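Local atomic coordinates of cysteine synthase 3 (Entamoeba histolytica, PDB entry 6KR5), a protein that probably makes L-cysteine from O-acetyl-L-serine and sulfide as a pyridoxal-phosphate-dependent cysteine synthase. Residues B[47-59]-B[304-316]. Numbering follows the deposited sequence.
Sequences KLECFNPMSSVKD and IILPDCGERYLST. With PLP (pyridoxal-5'-phosphate), chain D.
L48 and L306 are in register on neighbouring parallel strands, their side chains side by side on one sheet face; L48 CD2 presses against L306 CD1 at 3.4 Å, tighter than usual. On the other face, I305 CD1 fits beside K47 CB at 4.0 Å, while the lysine's ammonium runs on to E175. The pairing K47 N to I304 O (2.8 Å, 171°) and L306 N to K47 O fixes this register.

Past the strands, P307 O receives V57 N (3.0 Å), and V57 CG1 also meets P307 CB side by side at 4.0 Å. P307 lies against the pyridine face, its CB 3.2 Å from PLP N1; V57 CG1 is on the same side, towards the C4 margin. C50 and C309 form a disulfide across the contact.

The R312 chain bends at chi3 (-79°), bringing NH2 within 2.8 Å of M54 O, nearly in the guanidinium plane. E311 of the second subunit also binds this guanidinium.

S56 OG accepts from K58 N, capping the turn into helix 58-72. K58 NZ is linked to PLP C4A, consistent with the internal Schiff base, although the deposited O4A crowds NZ and CE, making local geometry doubtful. This cofactor lysine at a helix start suits fold-type II pyridoxal-phosphate enzymes.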
loop_
_atom_site.group_PDB
_atom_site.type_symbol
_atom_site.label_atom_id
_atom_site.label_comp_id
_atom_site.label_asym_id
_atom_site.label_seq_id
_atom_site.Cartn_x
_atom_site.Cartn_y
_atom_site.Cartn_z
ATOM N N LYS B 47 -2.657 10.615 -9.644
ATOM C CA LYS B 47 -1.970 10.836 -8.376
ATOM C C LYS B 47 -2.364 9.715 -7.426
ATOM O O LYS B 47 -3.544 9.562 -7.103
ATOM C CB LYS B 47 -2.323 12.198 -7.780
ATOM C CG LYS B 47 -1.482 12.509 -6.543
ATOM C CD LYS B 47 -1.444 13.980 -6.219
ATOM C CE LYS B 47 -0.570 14.245 -4.995
ATOM N NZ LYS B 47 0.893 13.969 -5.167
ATOM N N LEU B 48 -1.379 8.924 -6.997
ATOM C CA LEU B 48 -1.644 7.640 -6.344
ATOM C C LEU B 48 -1.617 7.806 -4.828
ATOM O O LEU B 48 -0.582 7.613 -4.179
ATOM C CB LEU B 48 -0.637 6.602 -6.815
ATOM C CG LEU B 48 -0.588 6.528 -8.332
ATOM C CD1 LEU B 48 0.402 5.456 -8.735
ATOM C CD2 LEU B 48 -1.939 6.194 -8.872
ATOM N N GLU B 49 -2.788 8.108 -4.256
ATOM C CA GLU B 49 -2.873 8.255 -2.810
ATOM C C GLU B 49 -2.756 6.916 -2.099
ATOM O O GLU B 49 -2.640 6.882 -0.867
ATOM C CB GLU B 49 -4.163 8.991 -2.447
ATOM C CG GLU B 49 -4.128 10.438 -2.947
ATOM C CD GLU B 49 -3.021 11.236 -2.267
ATOM O OE1 GLU B 49 -3.040 11.270 -1.018
ATOM O OE2 GLU B 49 -2.154 11.820 -2.963
ATOM N N CYS B 50 -2.748 5.813 -2.842
ATOM C CA CYS B 50 -2.438 4.523 -2.251
ATOM C C CYS B 50 -1.014 4.457 -1.711
ATOM O O CYS B 50 -0.697 3.541 -0.938
ATOM C CB CYS B 50 -2.650 3.439 -3.296
ATOM S SG CYS B 50 -2.352 1.803 -2.679
ATOM N N PHE B 51 -0.148 5.402 -2.090
ATOM C CA PHE B 51 1.224 5.394 -1.601
ATOM C C PHE B 51 1.363 5.946 -0.186
ATOM O O PHE B 51 2.458 5.878 0.379
ATOM C CB PHE B 51 2.132 6.160 -2.565
ATOM C CG PHE B 51 2.655 5.313 -3.691
ATOM C CD1 PHE B 51 1.826 4.946 -4.724
ATOM C CD2 PHE B 51 3.973 4.902 -3.711
ATOM C CE1 PHE B 51 2.308 4.165 -5.768
ATOM C CE2 PHE B 51 4.450 4.119 -4.747
ATOM C CZ PHE B 51 3.616 3.764 -5.771
ATOM N N ASN B 52 0.298 6.489 0.405
ATOM C CA ASN B 52 0.345 6.828 1.820
ATOM C C ASN B 52 0.566 5.565 2.656
ATOM O O ASN B 52 0.253 4.452 2.211
ATOM C CB ASN B 52 -0.948 7.532 2.220
ATOM C CG ASN B 52 -0.984 8.972 1.746
ATOM O OD1 ASN B 52 -0.223 9.808 2.232
ATOM N ND2 ASN B 52 -1.846 9.265 0.777
ATOM N N PRO B 53 1.124 5.699 3.867
ATOM C CA PRO B 53 1.454 4.493 4.658
ATOM C C PRO B 53 0.278 3.563 4.917
ATOM O O PRO B 53 0.467 2.335 4.925
ATOM C CB PRO B 53 2.018 5.070 5.967
ATOM C CG PRO B 53 1.645 6.544 5.958
ATOM C CD PRO B 53 1.611 6.931 4.509
ATOM N N MET B 54 -0.928 4.092 5.139
ATOM C CA MET B 54 -2.105 3.239 5.225
ATOM C C MET B 54 -2.970 3.354 3.973
ATOM O O MET B 54 -4.157 3.011 3.992
ATOM C CB MET B 54 -2.893 3.522 6.505
ATOM C CG MET B 54 -2.305 2.807 7.736
ATOM S SD MET B 54 -1.980 1.033 7.518
ATOM C CE MET B 54 -3.624 0.472 7.087
ATOM N N SER B 55 -2.368 3.807 2.874
ATOM C CA SER B 55 -2.817 3.500 1.516
ATOM C C SER B 55 -4.117 4.187 1.123
ATOM O O SER B 55 -4.837 3.700 0.244
ATOM C CB SER B 55 -2.935 1.989 1.310
ATOM O OG SER B 55 -1.683 1.390 1.595
ATOM N N SER B 56 -4.424 5.337 1.716
ATOM C CA SER B 56 -5.500 6.147 1.167
ATOM C C SER B 56 -5.243 7.612 1.456
ATOM O O SER B 56 -4.427 7.973 2.305
ATOM C CB SER B 56 -6.874 5.751 1.715
ATOM O OG SER B 56 -7.190 6.498 2.887
ATOM N N VAL B 57 -5.972 8.451 0.720
ATOM C CA VAL B 57 -5.913 9.896 0.908
ATOM C C VAL B 57 -6.261 10.289 2.336
ATOM O O VAL B 57 -5.824 11.340 2.822
ATOM C CB VAL B 57 -6.853 10.550 -0.123
ATOM C CG1 VAL B 57 -8.290 10.154 0.138
ATOM C CG2 VAL B 57 -6.685 12.055 -0.134
ATOM N N LYS B 58 -7.038 9.460 3.037
ATOM C CA LYS B 58 -7.443 9.817 4.394
ATOM C C LYS B 58 -6.291 9.791 5.390
ATOM O O LYS B 58 -6.455 10.310 6.501
ATOM C CB LYS B 58 -8.567 8.904 4.874
ATOM C CG LYS B 58 -9.833 9.016 4.037
ATOM C CD LYS B 58 -10.297 10.458 3.864
ATOM C CE LYS B 58 -11.748 10.490 3.438
ATOM N NZ LYS B 58 -11.806 10.737 1.971
ATOM N N ASP B 59 -5.138 9.223 5.037
ATOM C CA ASP B 59 -3.957 9.414 5.877
ATOM C C ASP B 59 -3.697 10.898 6.093
ATOM O O ASP B 59 -3.361 11.333 7.202
ATOM C CB ASP B 59 -2.718 8.789 5.231
ATOM C CG ASP B 59 -2.658 7.283 5.360
ATOM O OD1 ASP B 59 -3.711 6.623 5.390
ATOM O OD2 ASP B 59 -1.520 6.764 5.407
ATOM N N ILE B 304 -5.642 13.384 -12.136
ATOM C CA ILE B 304 -6.761 12.642 -11.567
ATOM C C ILE B 304 -6.315 12.081 -10.224
ATOM O O ILE B 304 -5.325 11.348 -10.158
ATOM C CB ILE B 304 -7.211 11.510 -12.504
ATOM C CG1 ILE B 304 -7.422 12.036 -13.929
ATOM C CG2 ILE B 304 -8.488 10.851 -12.001
ATOM C CD1 ILE B 304 -7.799 10.934 -14.891
ATOM N N ILE B 305 -7.056 12.398 -9.165
ATOM C CA ILE B 305 -6.779 11.828 -7.848
ATOM C C ILE B 305 -7.281 10.394 -7.814
ATOM O O ILE B 305 -8.441 10.127 -8.152
ATOM C CB ILE B 305 -7.457 12.654 -6.743
ATOM C CG1 ILE B 305 -7.027 14.115 -6.800
ATOM C CG2 ILE B 305 -7.140 12.056 -5.369
ATOM C CD1 ILE B 305 -5.522 14.304 -6.634
ATOM N N LEU B 306 -6.417 9.464 -7.382
ATOM C CA LEU B 306 -6.825 8.077 -7.138
ATOM C C LEU B 306 -6.803 7.843 -5.632
ATOM O O LEU B 306 -5.720 7.662 -5.056
ATOM C CB LEU B 306 -5.901 7.087 -7.858
ATOM C CG LEU B 306 -5.687 7.309 -9.366
ATOM C CD1 LEU B 306 -5.139 6.028 -9.999
ATOM C CD2 LEU B 306 -6.947 7.726 -10.050
ATOM N N PRO B 307 -7.954 7.855 -4.947
ATOM C CA PRO B 307 -7.927 7.924 -3.469
ATOM C C PRO B 307 -7.385 6.701 -2.734
ATOM O O PRO B 307 -6.911 6.868 -1.596
ATOM C CB PRO B 307 -9.403 8.165 -3.111
ATOM C CG PRO B 307 -9.958 8.901 -4.303
ATOM C CD PRO B 307 -9.280 8.226 -5.483
ATOM N N ASP B 308 -7.479 5.486 -3.279
ATOM C CA ASP B 308 -6.977 4.317 -2.546
ATOM C C ASP B 308 -6.763 3.157 -3.517
ATOM O O ASP B 308 -6.895 3.309 -4.738
ATOM C CB ASP B 308 -7.887 3.937 -1.360
ATOM C CG ASP B 308 -9.224 3.306 -1.765
ATOM O OD1 ASP B 308 -9.541 3.200 -2.974
ATOM O OD2 ASP B 308 -9.984 2.923 -0.834
ATOM N N CYS B 309 -6.452 1.990 -2.961
ATOM C CA CYS B 309 -5.994 0.828 -3.709
ATOM C C CYS B 309 -7.093 -0.222 -3.837
ATOM O O CYS B 309 -7.939 -0.373 -2.953
ATOM C CB CYS B 309 -4.777 0.216 -3.019
ATOM S SG CYS B 309 -4.120 -1.238 -3.849
ATOM N N GLY B 310 -7.054 -0.977 -4.943
ATOM C CA GLY B 310 -8.037 -2.017 -5.157
ATOM C C GLY B 310 -7.940 -3.171 -4.184
ATOM O O GLY B 310 -8.933 -3.879 -3.988
ATOM N N GLU B 311 -6.772 -3.368 -3.558
ATOM C CA GLU B 311 -6.623 -4.458 -2.600
ATOM C C GLU B 311 -7.603 -4.322 -1.443
ATOM O O GLU B 311 -8.009 -5.326 -0.847
ATOM C CB GLU B 311 -5.183 -4.508 -2.080
ATOM C CG GLU B 311 -4.923 -5.683 -1.139
ATOM C CD GLU B 311 -3.467 -5.834 -0.740
ATOM O OE1 GLU B 311 -2.650 -4.951 -1.076
ATOM O OE2 GLU B 311 -3.150 -6.850 -0.086
ATOM N N ARG B 312 -8.004 -3.095 -1.120
ATOM C CA ARG B 312 -8.998 -2.839 -0.084
ATOM C C ARG B 312 -10.404 -3.283 -0.489
ATOM O O ARG B 312 -11.325 -3.201 0.334
ATOM C CB ARG B 312 -8.977 -1.348 0.266
ATOM C CG ARG B 312 -9.541 -0.988 1.640
ATOM C CD ARG B 312 -8.896 0.275 2.203
ATOM N NE ARG B 312 -7.580 -0.002 2.764
ATOM C CZ ARG B 312 -6.753 0.937 3.210
ATOM N NH1 ARG B 312 -7.114 2.217 3.161
ATOM N NH2 ARG B 312 -5.566 0.600 3.692
ATOM N N TYR B 313 -10.591 -3.775 -1.722
ATOM C CA TYR B 313 -11.903 -4.152 -2.231
ATOM C C TYR B 313 -11.956 -5.602 -2.691
ATOM O O TYR B 313 -12.865 -5.970 -3.433
ATOM C CB TYR B 313 -12.318 -3.213 -3.366
ATOM C CG TYR B 313 -12.326 -1.802 -2.862
ATOM C CD1 TYR B 313 -13.413 -1.307 -2.162
ATOM C CD2 TYR B 313 -11.211 -0.996 -3.009
ATOM C CE1 TYR B 313 -13.394 -0.032 -1.650
ATOM C CE2 TYR B 313 -11.186 0.279 -2.511
ATOM C CZ TYR B 313 -12.277 0.754 -1.827
ATOM O OH TYR B 313 -12.254 2.027 -1.321
ATOM N N LEU B 314 -11.011 -6.435 -2.250
ATOM C CA LEU B 314 -11.023 -7.837 -2.665
ATOM C C LEU B 314 -12.221 -8.589 -2.106
ATOM O O LEU B 314 -12.608 -9.621 -2.665
ATOM C CB LEU B 314 -9.735 -8.523 -2.227
ATOM C CG LEU B 314 -8.454 -7.957 -2.818
ATOM C CD1 LEU B 314 -7.264 -8.681 -2.199
ATOM C CD2 LEU B 314 -8.449 -8.098 -4.325
ATOM N N SER B 315 -12.815 -8.094 -1.021
ATOM C CA SER B 315 -14.012 -8.687 -0.448
ATOM C C SER B 315 -15.268 -8.397 -1.259
ATOM O O SER B 315 -16.324 -8.959 -0.955
ATOM C CB SER B 315 -14.191 -8.184 0.987
ATOM O OG SER B 315 -14.131 -6.766 1.030
ATOM N N THR B 316 -15.185 -7.537 -2.268
ATOM C CA THR B 316 -16.296 -7.251 -3.152
ATOM C C THR B 316 -16.120 -8.083 -4.422
ATOM O O THR B 316 -15.206 -8.911 -4.527
ATOM C CB THR B 316 -16.363 -5.746 -3.438
ATOM O OG1 THR B 316 -15.339 -5.388 -4.378
ATOM C CG2 THR B 316 -16.142 -4.948 -2.169
HETATM N N1 PLP D . -12.525 7.623 -2.416
HETATM C C2 PLP D . -12.098 7.058 -1.246
HETATM C C2A PLP D . -11.732 5.607 -1.248
HETATM C C3 PLP D . -12.009 7.829 -0.100
HETATM O O3 PLP D . -11.585 7.242 1.059
HETATM C C4 PLP D . -12.348 9.174 -0.140
HETATM C C4A PLP D . -12.361 9.999 1.097
HETATM O O4A PLP D . -12.075 9.488 2.186
HETATM C C5 PLP D . -12.777 9.739 -1.340
HETATM C C6 PLP D . -12.865 8.951 -2.465
HETATM C C5A PLP D . -13.208 11.185 -1.449
HETATM O O4P PLP D . -12.250 12.117 -1.031
HETATM P P PLP D . -12.802 13.433 -0.304
HETATM O O1P PLP D . -13.891 14.026 -1.181
HETATM O O2P PLP D . -13.372 13.010 1.020
HETATM O O3P PLP D . -11.644 14.352 -0.155
HETATM O O HOH W 1 -3.899 5.396 -5.468
HETATM O O HOH W 2 -6.211 1.304 -0.167
#